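Local coordinates for sugar ABC transporter (Sugar-binding protein) (Bacillus halodurans, PDB 4YO7), which binds myo-inositol in the cleft between its two lobes and probably serves as the substrate-capturing component of an ABC sugar importer, at residues L155-E160 with A259-T264; L178-Q183 with A208-S213; I184-G189 with I309-V314; P265-A270 with G274-T279. All coordinates share one frame; numbering follows the deposited sequence.

In the fold
All four contacts involve the lobe that carries strands 169-175, 200-207, 231-234 and 257-259. Contacts 1 and 3 lie closest to each other, with centres about 7 Å apart, and both touch the bound inositol: D262 and R186 grip it, and I261 CD1 packs 3.6 Å from R186 CD. Contact 2 shares helix 181-195 with contact 3 and brings F210 to the same ligand, its CE1 lying 3.9 Å from R186 NH1. Contact 4 is set further from the pocket, the side chain of A267 about 10 Å from the inositol. It joins contact 1 through G260 N and V278 O, 3.0 Å apart, and contact 3 through V314 N and T279 O, 2.9 Å apart.

Contact 1. Residues L155-E160 with A259-T264; sequences LLQMEE and AGIDAT. With INS (1,2,3,4,5,6-hexahydroxy-cyclohexane), chain F.
Behind the ligand cleft of this periplasmic-binding-protein fold, Q157 of helix 150-164 lies against A259, G260 and I261, where strand 257-259 runs out into the loop that carries a ligand-binding aspartate. With CG anti to the backbone N (chi1 180°) and the chain extended beyond it, the glutamine reaches straight out from its helix. Its CG passes 3.9 Å from the CB of A259, and the amide comes down at the turn of the loop. There NE2 is held by a hydrogen bond to the backbone O of A234, while OE1 rests 3.5 Å from CD1 of I261. The two side chains cross at about a right angle, the isoleucine laying its CG1-CD1 arm over one face of the amide. With an alanine at Q157, the A234 carbonyl would probably lose this donor and a gap would open beside A259 and I261, letting the isoleucine end turn more freely. One residue on, D262 spreads its carboxylate over two neighbouring inositol hydroxyls: OD1 accepts from O3 at 2.6 Å and OD2 from O4 at 2.6 Å. N236, also in the pocket, touches the D262 side chain. Helix 181-195 flanks the contact, with N190 against Q157 and R186 against I261, and V280 of strand 279-281 packs on both Q157 and I261.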
loop_
_atom_site.group_PDB
_atom_site.type_symbol
_atom_site.label_atom_id
_atom_site.label_comp_id
_atom_site.label_asym_id
_atom_site.label_seq_id
_atom_site.Cartn_x
_atom_site.Cartn_y
_atom_site.Cartn_z
ATOM N N LEU A 155 -9.255 9.951 1.011
ATOM C CA LEU A 155 -9.912 11.157 1.522
ATOM C C LEU A 155 -8.903 12.293 1.731
ATOM O O LEU A 155 -9.146 13.430 1.322
ATOM C CB LEU A 155 -10.646 10.858 2.820
ATOM C CG LEU A 155 -11.883 9.965 2.753
ATOM C CD1 LEU A 155 -12.245 9.470 4.135
ATOM C CD2 LEU A 155 -13.057 10.715 2.168
ATOM N N LEU A 156 -7.759 11.987 2.327
ATOM C CA LEU A 156 -6.742 13.012 2.604
ATOM C C LEU A 156 -6.205 13.586 1.309
ATOM O O LEU A 156 -6.072 14.798 1.168
ATOM C CB LEU A 156 -5.595 12.433 3.432
ATOM C CG LEU A 156 -5.860 12.159 4.911
ATOM C CD1 LEU A 156 -4.708 11.324 5.488
ATOM C CD2 LEU A 156 -6.043 13.458 5.729
ATOM N N GLN A 157 -5.904 12.689 0.370
ATOM C CA GLN A 157 -5.357 13.050 -0.924
ATOM C C GLN A 157 -6.288 13.992 -1.670
ATOM O O GLN A 157 -5.881 15.041 -2.158
ATOM C CB GLN A 157 -5.122 11.772 -1.753
ATOM C CG GLN A 157 -4.568 12.004 -3.110
ATOM C CD GLN A 157 -4.569 10.736 -3.937
ATOM O OE1 GLN A 157 -5.549 9.966 -3.929
ATOM N NE2 GLN A 157 -3.481 10.496 -4.658
HETATM N N MSE A 158 -7.554 13.597 -1.779
HETATM C CA MSE A 158 -8.481 14.343 -2.606
HETATM C C MSE A 158 -8.992 15.594 -1.907
HETATM O O MSE A 158 -9.322 16.577 -2.564
HETATM C CB MSE A 158 -9.649 13.445 -3.029
HETATM C CG MSE A 158 -10.523 14.016 -4.093
HETATM SE SE MSE A 158 -9.611 14.306 -5.805
HETATM C CE MSE A 158 -10.242 16.086 -6.202
ATOM N N GLU A 159 -9.033 15.593 -0.581
ATOM C CA GLU A 159 -9.316 16.840 0.124
ATOM C C GLU A 159 -8.319 17.932 -0.275
ATOM O O GLU A 159 -8.691 19.082 -0.509
ATOM C CB GLU A 159 -9.256 16.635 1.631
ATOM C CG GLU A 159 -10.478 16.053 2.283
ATOM C CD GLU A 159 -10.193 15.697 3.737
ATOM O OE1 GLU A 159 -9.206 16.243 4.296
ATOM O OE2 GLU A 159 -10.937 14.869 4.309
ATOM N N GLU A 160 -7.045 17.574 -0.347
ATOM C CA GLU A 160 -6.019 18.569 -0.624
ATOM C C GLU A 160 -6.089 18.975 -2.096
ATOM O O GLU A 160 -5.981 20.163 -2.429
ATOM C CB GLU A 160 -4.633 18.028 -0.252
ATOM C CG GLU A 160 -3.502 19.017 -0.466
ATOM C CD GLU A 160 -3.592 20.265 0.394
ATOM O OE1 GLU A 160 -4.345 20.296 1.399
ATOM O OE2 GLU A 160 -2.907 21.249 0.041
ATOM N N ALA A 259 -1.267 13.965 -8.014
ATOM C CA ALA A 259 -1.313 13.430 -6.656
ATOM C C ALA A 259 -1.052 11.929 -6.636
ATOM O O ALA A 259 -1.528 11.187 -7.504
ATOM C CB ALA A 259 -2.657 13.754 -6.026
ATOM N N GLY A 260 -0.327 11.490 -5.596
ATOM C CA GLY A 260 -0.089 10.078 -5.330
ATOM C C GLY A 260 -0.346 9.723 -3.876
ATOM O O GLY A 260 -0.833 10.561 -3.104
ATOM N N ILE A 261 -0.040 8.474 -3.525
ATOM C CA ILE A 261 -0.109 7.963 -2.151
ATOM C C ILE A 261 1.085 7.054 -1.942
ATOM O O ILE A 261 1.404 6.275 -2.834
ATOM C CB ILE A 261 -1.449 7.182 -1.873
ATOM C CG1 ILE A 261 -2.630 8.174 -1.884
ATOM C CG2 ILE A 261 -1.402 6.402 -0.543
ATOM C CD1 ILE A 261 -4.003 7.541 -1.919
ATOM N N ASP A 262 1.714 7.229 -0.775
ATOM C CA ASP A 262 2.763 6.394 -0.161
ATOM C C ASP A 262 3.845 7.288 0.459
ATOM O O ASP A 262 4.385 6.969 1.502
ATOM C CB ASP A 262 3.450 5.431 -1.136
ATOM C CG ASP A 262 2.628 4.171 -1.449
ATOM O OD1 ASP A 262 2.926 3.557 -2.491
ATOM O OD2 ASP A 262 1.701 3.803 -0.681
ATOM N N ALA A 263 4.176 8.384 -0.225
ATOM C CA ALA A 263 5.301 9.257 0.133
ATOM C C ALA A 263 6.610 8.467 0.148
ATOM O O ALA A 263 7.412 8.562 1.089
ATOM C CB ALA A 263 5.075 9.941 1.478
ATOM N N THR A 264 6.827 7.697 -0.909
ATOM C CA THR A 264 8.112 7.027 -1.085
ATOM C C THR A 264 9.218 8.059 -1.304
ATOM O O THR A 264 8.956 9.214 -1.642
ATOM C CB THR A 264 8.127 6.085 -2.289
ATOM O OG1 THR A 264 7.838 6.843 -3.467
ATOM C CG2 THR A 264 7.123 4.955 -2.128
HETATM C C1 INS F . 0.994 -2.066 -2.861
HETATM C C2 INS F . 1.930 -0.982 -3.385
HETATM C C3 INS F . 1.275 0.382 -3.168
HETATM C C4 INS F . 0.983 0.631 -1.684
HETATM C C5 INS F . 0.075 -0.498 -1.151
HETATM C C6 INS F . 0.733 -1.851 -1.380
HETATM O O1 INS F . 1.593 -3.381 -3.027
HETATM O O2 INS F . 3.143 -1.056 -2.639
HETATM O O3 INS F . 2.205 1.376 -3.689
HETATM O O4 INS F . 0.270 1.867 -1.530
HETATM O O5 INS F . -0.089 -0.311 0.265
HETATM O O6 INS F . -0.210 -2.896 -0.918
#

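Contact 2. Residues L178-Q183 with A208-S213; sequences LGHEAQ and AKFDRS
F210 supplies about half of this interface, presenting the far edge of its ring to H180 and A182 at the start of helix 181-195. The closest approach is 3.7 Å, between F210 CE2 and H180 ND1, and the imidazole nitrogen lies in the plane of the phenyl ring. The two rings meet obliquely, inclined at 56° with centroids 5.9 Å apart. A182 adds its CB 4.4 Å from F210 CZ, again near the plane of the phenyl ring. The ring is carried by a type I' turn from A208 to D211, closed by the bond from D211 N to A208 O (2.9 Å), and its CG stands beside the backbone N (chi1 -78°), which sends it across to the helix start. On the facing side H180 is the N-cap residue, and the loop before it is tied to the first helical turn by a nearly straight bond from G179 N to Q183 OE1, 2.9 Å long. Inositol lies over one face of the F210 ring, the two rings nearly parallel, while the edge is taken up by H180 and A182. An aromatic side chain laid against a sugar-like ring is a familiar feature of sugar-binding proteins, and here it stands on a loop following a parallel strand, where ligand sites of this fold are built.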
loop_
_atom_site.group_PDB
_atom_site.type_symbol
_atom_site.label_atom_id
_atom_site.label_comp_id
_atom_site.label_asym_id
_atom_site.label_seq_id
_atom_site.Cartn_x
_atom_site.Cartn_y
_atom_site.Cartn_z
ATOM N N LEU A 178 -6.634 -3.774 -9.767
ATOM C CA LEU A 178 -8.065 -3.849 -9.603
ATOM C C LEU A 178 -8.455 -4.984 -8.680
ATOM O O LEU A 178 -8.036 -6.153 -8.836
ATOM C CB LEU A 178 -8.783 -4.007 -10.958
ATOM C CG LEU A 178 -8.760 -2.765 -11.854
ATOM C CD1 LEU A 178 -9.438 -3.097 -13.205
ATOM C CD2 LEU A 178 -9.359 -1.520 -11.242
ATOM N N GLY A 179 -9.279 -4.596 -7.725
ATOM C CA GLY A 179 -9.790 -5.503 -6.714
ATOM C C GLY A 179 -8.976 -5.561 -5.422
ATOM O O GLY A 179 -9.426 -6.189 -4.454
ATOM N N HIS A 180 -7.788 -4.971 -5.404
ATOM C CA HIS A 180 -7.106 -4.778 -4.127
ATOM C C HIS A 180 -7.987 -3.865 -3.284
ATOM O O HIS A 180 -8.580 -2.920 -3.804
ATOM C CB HIS A 180 -5.736 -4.141 -4.299
ATOM C CG HIS A 180 -4.691 -5.056 -4.855
ATOM N ND1 HIS A 180 -3.344 -4.818 -4.682
ATOM C CD2 HIS A 180 -4.779 -6.184 -5.592
ATOM C CE1 HIS A 180 -2.647 -5.766 -5.276
ATOM N NE2 HIS A 180 -3.495 -6.616 -5.834
ATOM N N GLU A 181 -8.051 -4.100 -1.974
ATOM C CA GLU A 181 -8.829 -3.198 -1.137
ATOM C C GLU A 181 -8.297 -1.776 -1.212
ATOM O O GLU A 181 -9.073 -0.814 -1.161
ATOM C CB GLU A 181 -8.843 -3.704 0.307
ATOM C CG GLU A 181 -9.702 -2.880 1.227
ATOM C CD GLU A 181 -9.009 -1.736 1.916
ATOM O OE1 GLU A 181 -7.822 -1.494 1.636
ATOM O OE2 GLU A 181 -9.694 -1.044 2.727
ATOM N N ALA A 182 -6.976 -1.628 -1.367
ATOM C CA ALA A 182 -6.399 -0.279 -1.406
ATOM C C ALA A 182 -6.867 0.464 -2.659
ATOM O O ALA A 182 -7.094 1.663 -2.615
ATOM C CB ALA A 182 -4.886 -0.331 -1.364
ATOM N N GLN A 183 -7.068 -0.265 -3.757
ATOM C CA GLN A 183 -7.560 0.339 -4.980
ATOM C C GLN A 183 -9.001 0.750 -4.781
ATOM O O GLN A 183 -9.358 1.924 -5.004
ATOM C CB GLN A 183 -7.409 -0.633 -6.176
ATOM C CG GLN A 183 -8.097 -0.160 -7.477
ATOM C CD GLN A 183 -9.557 -0.587 -7.570
ATOM O OE1 GLN A 183 -9.891 -1.764 -7.388
ATOM N NE2 GLN A 183 -10.438 0.372 -7.875
ATOM N N ALA A 208 -3.716 1.660 -13.839
ATOM C CA ALA A 208 -2.315 1.511 -14.253
ATOM C C ALA A 208 -1.566 0.603 -13.267
ATOM O O ALA A 208 -0.340 0.619 -13.180
ATOM C CB ALA A 208 -1.630 2.875 -14.420
ATOM N N LYS A 209 -2.323 -0.256 -12.588
ATOM C CA LYS A 209 -1.780 -1.464 -11.977
ATOM C C LYS A 209 -0.645 -1.202 -10.979
ATOM O O LYS A 209 0.256 -2.017 -10.841
ATOM C CB LYS A 209 -1.298 -2.420 -13.071
ATOM C CG LYS A 209 -2.379 -2.752 -14.099
ATOM C CD LYS A 209 -1.845 -3.627 -15.230
ATOM C CE LYS A 209 -2.923 -3.915 -16.261
ATOM N NZ LYS A 209 -3.678 -5.146 -15.964
ATOM N N PHE A 210 -0.738 -0.084 -10.264
ATOM C CA PHE A 210 0.262 0.374 -9.286
ATOM C C PHE A 210 1.657 0.530 -9.877
ATOM O O PHE A 210 2.644 0.617 -9.116
ATOM C CB PHE A 210 0.321 -0.562 -8.077
ATOM C CG PHE A 210 -0.798 -0.381 -7.074
ATOM C CD1 PHE A 210 -1.275 0.881 -6.717
ATOM C CD2 PHE A 210 -1.337 -1.485 -6.451
ATOM C CE1 PHE A 210 -2.248 1.026 -5.766
ATOM C CE2 PHE A 210 -2.325 -1.337 -5.509
ATOM C CZ PHE A 210 -2.789 -0.072 -5.176
ATOM N N ASP A 211 1.743 0.627 -11.211
ATOM C CA ASP A 211 3.015 0.560 -11.934
ATOM C C ASP A 211 3.393 1.882 -12.633
ATOM O O ASP A 211 2.544 2.546 -13.238
ATOM C CB ASP A 211 2.938 -0.583 -12.959
ATOM C CG ASP A 211 4.233 -0.796 -13.689
ATOM O OD1 ASP A 211 5.130 -1.421 -13.099
ATOM O OD2 ASP A 211 4.353 -0.341 -14.839
ATOM N N ARG A 212 4.653 2.286 -12.507
ATOM C CA ARG A 212 5.133 3.531 -13.126
ATOM C C ARG A 212 5.044 3.531 -14.641
ATOM O O ARG A 212 4.556 4.486 -15.238
ATOM C CB ARG A 212 6.581 3.809 -12.717
ATOM C CG ARG A 212 7.057 5.218 -13.034
ATOM C CD ARG A 212 8.515 5.413 -12.660
ATOM N NE ARG A 212 8.740 5.231 -11.237
ATOM C CZ ARG A 212 9.791 5.697 -10.582
ATOM N NH1 ARG A 212 10.719 6.380 -11.236
ATOM N NH2 ARG A 212 9.907 5.489 -9.273
ATOM N N SER A 213 5.521 2.472 -15.282
ATOM C CA SER A 213 5.520 2.467 -16.738
ATOM C C SER A 213 4.076 2.419 -17.265
ATOM O O SER A 213 3.756 3.054 -18.276
ATOM C CB SER A 213 6.362 1.290 -17.276
ATOM O OG SER A 213 5.839 0.064 -16.802
#

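Contact 3. Residues I184-G189 with I309-V314; sequences IMRTEG and IPYELV. With INS (1,2,3,4,5,6-hexahydroxy-cyclohexane), chain F.
Hydrogen bonding accounts for the whole meeting of R186 and Y311. From R186, NH2 donates to Y311 OH at 2.8 Å along an almost straight line (172°), with the phenolic oxygen lying in the guanidinium plane, at its edge. The side chains cross at about a right angle, and the guanidinium and the phenol ring are turned 76° against each other, NH2 staying near the plane of the ring. The same nitrogen also serves the ligand: NH2 donates to inositol O4 at 2.9 Å and NH1 to the same oxygen at 2.8 Å, both bonds bent because one hydroxyl oxygen is shared across the fork of the group. An arm extended from CG to NE (chi3 -178°) carries the guanidinium from helix 181-195 into the cleft. Y311 belongs to the segment that leaves strand 307-308 of one lobe and enters strand 312-314 of the other, one of the interlobe connections expected of a two-lobed solute-binding protein. As for charge, D262 OD2 forms only a long, weak ion pair with R186 NH2. Were R186 replaced by a leucine, inositol O4 would be likely to lose two of its donors, and the Y311 hydroxyl would be set free of its fixed partner. In side-chain packing, V280 and S153 lie against the tyrosine.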
loop_
_atom_site.group_PDB
_atom_site.type_symbol
_atom_site.label_atom_id
_atom_site.label_comp_id
_atom_site.label_asym_id
_atom_site.label_seq_id
_atom_site.Cartn_x
_atom_site.Cartn_y
_atom_site.Cartn_z
ATOM N N ILE A 184 -9.835 -0.196 -4.350
ATOM C CA ILE A 184 -11.248 0.052 -4.211
ATOM C C ILE A 184 -11.474 1.229 -3.277
ATOM O O ILE A 184 -12.275 2.134 -3.567
ATOM C CB ILE A 184 -11.991 -1.207 -3.673
ATOM C CG1 ILE A 184 -11.954 -2.327 -4.709
ATOM C CG2 ILE A 184 -13.435 -0.844 -3.266
ATOM C CD1 ILE A 184 -12.300 -3.681 -4.132
HETATM N N MSE A 185 -10.753 1.232 -2.164
HETATM C CA MSE A 185 -11.086 2.168 -1.109
HETATM C C MSE A 185 -10.363 3.506 -1.237
HETATM O O MSE A 185 -10.908 4.530 -0.825
HETATM C CB MSE A 185 -10.839 1.526 0.264
HETATM C CG MSE A 185 -11.798 0.373 0.527
HETATM SE SE MSE A 185 -13.681 0.981 0.601
HETATM C CE MSE A 185 -13.702 1.662 2.397
ATOM N N ARG A 186 -9.183 3.551 -1.858
ATOM C CA ARG A 186 -8.577 4.855 -2.150
ATOM C C ARG A 186 -9.444 5.608 -3.148
ATOM O O ARG A 186 -9.765 6.787 -2.957
ATOM C CB ARG A 186 -7.144 4.703 -2.663
ATOM C CG ARG A 186 -6.201 4.384 -1.551
ATOM C CD ARG A 186 -4.826 4.008 -2.052
ATOM N NE ARG A 186 -3.957 3.654 -0.942
ATOM C CZ ARG A 186 -2.779 3.058 -1.086
ATOM N NH1 ARG A 186 -2.326 2.752 -2.295
ATOM N NH2 ARG A 186 -2.062 2.756 -0.025
ATOM N N THR A 187 -9.869 4.921 -4.196
ATOM C CA THR A 187 -10.748 5.541 -5.168
ATOM C C THR A 187 -12.091 5.916 -4.578
ATOM O O THR A 187 -12.626 6.955 -4.932
ATOM C CB THR A 187 -10.913 4.618 -6.379
ATOM O OG1 THR A 187 -9.659 4.567 -7.031
ATOM C CG2 THR A 187 -11.953 5.132 -7.396
ATOM N N GLU A 188 -12.616 5.103 -3.665
ATOM C CA GLU A 188 -13.869 5.446 -2.998
ATOM C C GLU A 188 -13.699 6.728 -2.167
ATOM O O GLU A 188 -14.577 7.608 -2.188
ATOM C CB GLU A 188 -14.379 4.289 -2.131
ATOM C CG GLU A 188 -15.588 4.665 -1.259
ATOM C CD GLU A 188 -16.848 4.964 -2.056
ATOM O OE1 GLU A 188 -16.911 4.626 -3.269
ATOM O OE2 GLU A 188 -17.792 5.535 -1.451
ATOM N N GLY A 189 -12.568 6.867 -1.487
ATOM C CA GLY A 189 -12.298 8.070 -0.718
ATOM C C GLY A 189 -12.198 9.271 -1.645
ATOM O O GLY A 189 -12.730 10.338 -1.347
ATOM N N ILE A 309 -1.856 2.138 11.670
ATOM C CA ILE A 309 -0.939 3.254 11.646
ATOM C C ILE A 309 -1.521 4.341 10.745
ATOM O O ILE A 309 -1.960 4.046 9.632
ATOM C CB ILE A 309 0.444 2.805 11.142
ATOM C CG1 ILE A 309 0.929 1.618 11.993
ATOM C CG2 ILE A 309 1.417 3.981 11.175
ATOM C CD1 ILE A 309 2.200 0.942 11.495
ATOM N N PRO A 310 -1.541 5.602 11.220
ATOM C CA PRO A 310 -2.196 6.633 10.415
ATOM C C PRO A 310 -1.471 6.953 9.123
ATOM O O PRO A 310 -0.253 6.898 9.054
ATOM C CB PRO A 310 -2.183 7.870 11.320
ATOM C CG PRO A 310 -1.923 7.374 12.674
ATOM C CD PRO A 310 -1.126 6.113 12.541
ATOM N N TYR A 311 -2.252 7.258 8.100
ATOM C CA TYR A 311 -1.770 7.965 6.933
ATOM C C TYR A 311 -1.576 9.456 7.276
ATOM O O TYR A 311 -2.308 9.986 8.121
ATOM C CB TYR A 311 -2.768 7.845 5.792
ATOM C CG TYR A 311 -2.765 6.570 4.987
ATOM C CD1 TYR A 311 -1.775 6.330 4.046
ATOM C CD2 TYR A 311 -3.790 5.656 5.102
ATOM C CE1 TYR A 311 -1.798 5.204 3.250
ATOM C CE2 TYR A 311 -3.821 4.511 4.317
ATOM C CZ TYR A 311 -2.815 4.307 3.385
ATOM O OH TYR A 311 -2.838 3.202 2.579
ATOM N N GLU A 312 -0.623 10.130 6.627
ATOM C CA GLU A 312 -0.379 11.565 6.864
ATOM C C GLU A 312 -0.225 12.331 5.558
ATOM O O GLU A 312 0.577 11.962 4.702
ATOM C CB GLU A 312 0.877 11.762 7.726
ATOM C CG GLU A 312 0.869 10.960 9.032
ATOM C CD GLU A 312 2.140 11.119 9.853
ATOM O OE1 GLU A 312 2.842 12.140 9.707
ATOM O OE2 GLU A 312 2.432 10.215 10.664
ATOM N N LEU A 313 -0.967 13.424 5.417
ATOM C CA LEU A 313 -0.884 14.246 4.217
ATOM C C LEU A 313 0.497 14.861 4.081
ATOM O O LEU A 313 1.035 15.406 5.045
ATOM C CB LEU A 313 -1.934 15.358 4.247
ATOM C CG LEU A 313 -1.943 16.306 3.049
ATOM C CD1 LEU A 313 -2.360 15.582 1.762
ATOM C CD2 LEU A 313 -2.856 17.490 3.325
ATOM N N VAL A 314 1.065 14.788 2.878
ATOM C CA VAL A 314 2.345 15.427 2.595
ATOM C C VAL A 314 2.201 16.445 1.464
ATOM O O VAL A 314 1.675 16.128 0.382
ATOM C CB VAL A 314 3.425 14.401 2.202
ATOM C CG1 VAL A 314 4.791 15.098 2.069
ATOM C CG2 VAL A 314 3.488 13.257 3.213
HETATM C C1 INS F . 0.994 -2.066 -2.861
HETATM C C2 INS F . 1.930 -0.982 -3.385
HETATM C C3 INS F . 1.275 0.382 -3.168
HETATM C C4 INS F . 0.983 0.631 -1.684
HETATM C C5 INS F . 0.075 -0.498 -1.151
HETATM C C6 INS F . 0.733 -1.851 -1.380
HETATM O O1 INS F . 1.593 -3.381 -3.027
HETATM O O2 INS F . 3.143 -1.056 -2.639
HETATM O O3 INS F . 2.205 1.376 -3.689
HETATM O O4 INS F . 0.270 1.867 -1.530
HETATM O O5 INS F . -0.089 -0.311 0.265
HETATM O O6 INS F . -0.210 -2.896 -0.918
#

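Contact 4. Residues P265-A270 with G274-T279; sequences PAALEA and GKLDVT
L276 turns its CG anti to the backbone N (chi1 -178°), which sends the isobutyl group back against the helix that the chain has just left, where it meets A267 and A270. The reversal itself is made at G274, whose positive phi of 78° places it as the first non-helical residue of a Schellman motif closing helix 265-272. K275 N then returns to the last turn and donates to A270 O at 2.9 Å, the donor approaching that oxygen almost end-on to the carbonyl. L276 N adds a weak bond to the same oxygen at 3.3 Å, so two consecutive amides converge on one helix-end acceptor. Beside them K275 CB rests 3.5 Å from A270 O, while its extended chain leads away to a salt bridge between NZ and E248. The apolar half of the contact is built by the leucine: its CB sits 4.0 Å from A270 CB, and CD2 fits against A267, 3.8 Å from CB and 3.5 Å from the carbonyl O. Further along, D277, a magnesium-binding residue in a structure of this protein although no ion is bound to it here, accepts a hydrogen bond from V258 N. V278 pairs by its backbone with G260, T279 with V314 of strand 312-314. The A270 carbonyl, whose helical partner is lost where the helix ends, is thus satisfied by the returning chain, and the leucine closes the apolar side of the same turn, so polar capping and hydrophobic packing fix the helix terminus together.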
loop_
_atom_site.group_PDB
_atom_site.type_symbol
_atom_site.label_atom_id
_atom_site.label_comp_id
_atom_site.label_asym_id
_atom_site.label_seq_id
_atom_site.Cartn_x
_atom_site.Cartn_y
_atom_site.Cartn_z
ATOM N N PRO A 265 10.472 7.637 -1.113
ATOM C CA PRO A 265 11.535 8.595 -1.407
ATOM C C PRO A 265 11.503 9.134 -2.838
ATOM O O PRO A 265 11.778 10.321 -3.029
ATOM C CB PRO A 265 12.799 7.775 -1.140
ATOM C CG PRO A 265 12.411 6.888 -0.006
ATOM C CD PRO A 265 10.975 6.482 -0.346
ATOM N N ALA A 266 11.179 8.289 -3.815
ATOM C CA ALA A 266 11.046 8.740 -5.196
ATOM C C ALA A 266 9.988 9.834 -5.301
ATOM O O ALA A 266 10.171 10.798 -6.015
ATOM C CB ALA A 266 10.693 7.579 -6.113
ATOM N N ALA A 267 8.870 9.663 -4.604
ATOM C CA ALA A 267 7.793 10.634 -4.653
ATOM C C ALA A 267 8.209 11.945 -4.002
ATOM O O ALA A 267 7.901 13.025 -4.498
ATOM C CB ALA A 267 6.557 10.069 -3.958
ATOM N N LEU A 268 8.917 11.855 -2.881
ATOM C CA LEU A 268 9.300 13.055 -2.160
ATOM C C LEU A 268 10.291 13.865 -2.988
ATOM O O LEU A 268 10.237 15.088 -2.985
ATOM C CB LEU A 268 9.895 12.715 -0.781
ATOM C CG LEU A 268 8.935 12.040 0.198
ATOM C CD1 LEU A 268 9.704 11.598 1.429
ATOM C CD2 LEU A 268 7.802 12.968 0.587
ATOM N N GLU A 269 11.156 13.172 -3.727
ATOM C CA GLU A 269 12.084 13.840 -4.624
ATOM C C GLU A 269 11.319 14.558 -5.735
ATOM O O GLU A 269 11.672 15.671 -6.129
ATOM C CB GLU A 269 13.067 12.846 -5.230
ATOM C CG GLU A 269 14.166 13.500 -6.069
ATOM C CD GLU A 269 14.796 12.549 -7.075
ATOM O OE1 GLU A 269 14.582 11.322 -6.971
ATOM O OE2 GLU A 269 15.506 13.037 -7.980
ATOM N N ALA A 270 10.265 13.934 -6.248
ATOM C CA ALA A 270 9.487 14.584 -7.301
ATOM C C ALA A 270 8.788 15.806 -6.740
ATOM O O ALA A 270 8.587 16.804 -7.434
ATOM C CB ALA A 270 8.475 13.633 -7.893
ATOM N N GLY A 274 9.175 20.038 -7.595
ATOM C CA GLY A 274 7.979 20.758 -8.015
ATOM C C GLY A 274 7.100 20.053 -9.034
ATOM O O GLY A 274 6.265 20.684 -9.672
ATOM N N LYS A 275 7.273 18.744 -9.171
ATOM C CA LYS A 275 6.506 17.955 -10.134
ATOM C C LYS A 275 5.281 17.275 -9.549
ATOM O O LYS A 275 4.308 17.055 -10.262
ATOM C CB LYS A 275 7.398 16.886 -10.766
ATOM C CG LYS A 275 8.666 17.471 -11.422
ATOM C CD LYS A 275 9.563 16.360 -11.947
ATOM C CE LYS A 275 10.891 16.907 -12.501
ATOM N NZ LYS A 275 11.560 15.915 -13.392
ATOM N N LEU A 276 5.347 16.931 -8.266
ATOM C CA LEU A 276 4.284 16.204 -7.569
ATOM C C LEU A 276 3.694 17.129 -6.535
ATOM O O LEU A 276 4.425 17.633 -5.685
ATOM C CB LEU A 276 4.827 14.924 -6.907
ATOM C CG LEU A 276 3.803 14.037 -6.184
ATOM C CD1 LEU A 276 2.809 13.433 -7.148
ATOM C CD2 LEU A 276 4.493 12.935 -5.389
ATOM N N ASP A 277 2.387 17.363 -6.617
ATOM C CA ASP A 277 1.719 18.350 -5.758
ATOM C C ASP A 277 1.297 17.810 -4.400
ATOM O O ASP A 277 1.330 18.544 -3.412
ATOM C CB ASP A 277 0.487 18.915 -6.468
ATOM C CG ASP A 277 0.845 19.604 -7.773
ATOM O OD1 ASP A 277 1.281 20.768 -7.721
ATOM O OD2 ASP A 277 0.731 18.966 -8.836
ATOM N N VAL A 278 0.895 16.541 -4.367
ATOM C CA VAL A 278 0.290 15.935 -3.192
ATOM C C VAL A 278 0.737 14.499 -3.091
ATOM O O VAL A 278 0.771 13.796 -4.098
ATOM C CB VAL A 278 -1.255 15.977 -3.272
ATOM C CG1 VAL A 278 -1.892 15.280 -2.057
ATOM C CG2 VAL A 278 -1.770 17.397 -3.411
ATOM N N THR A 279 1.100 14.048 -1.896
ATOM C CA THR A 279 1.103 12.627 -1.647
ATOM C C THR A 279 0.677 12.407 -0.214
ATOM O O THR A 279 0.284 13.344 0.483
ATOM C CB THR A 279 2.482 11.961 -1.985
ATOM O OG1 THR A 279 2.392 10.540 -1.808
ATOM C CG2 THR A 279 3.618 12.477 -1.143
#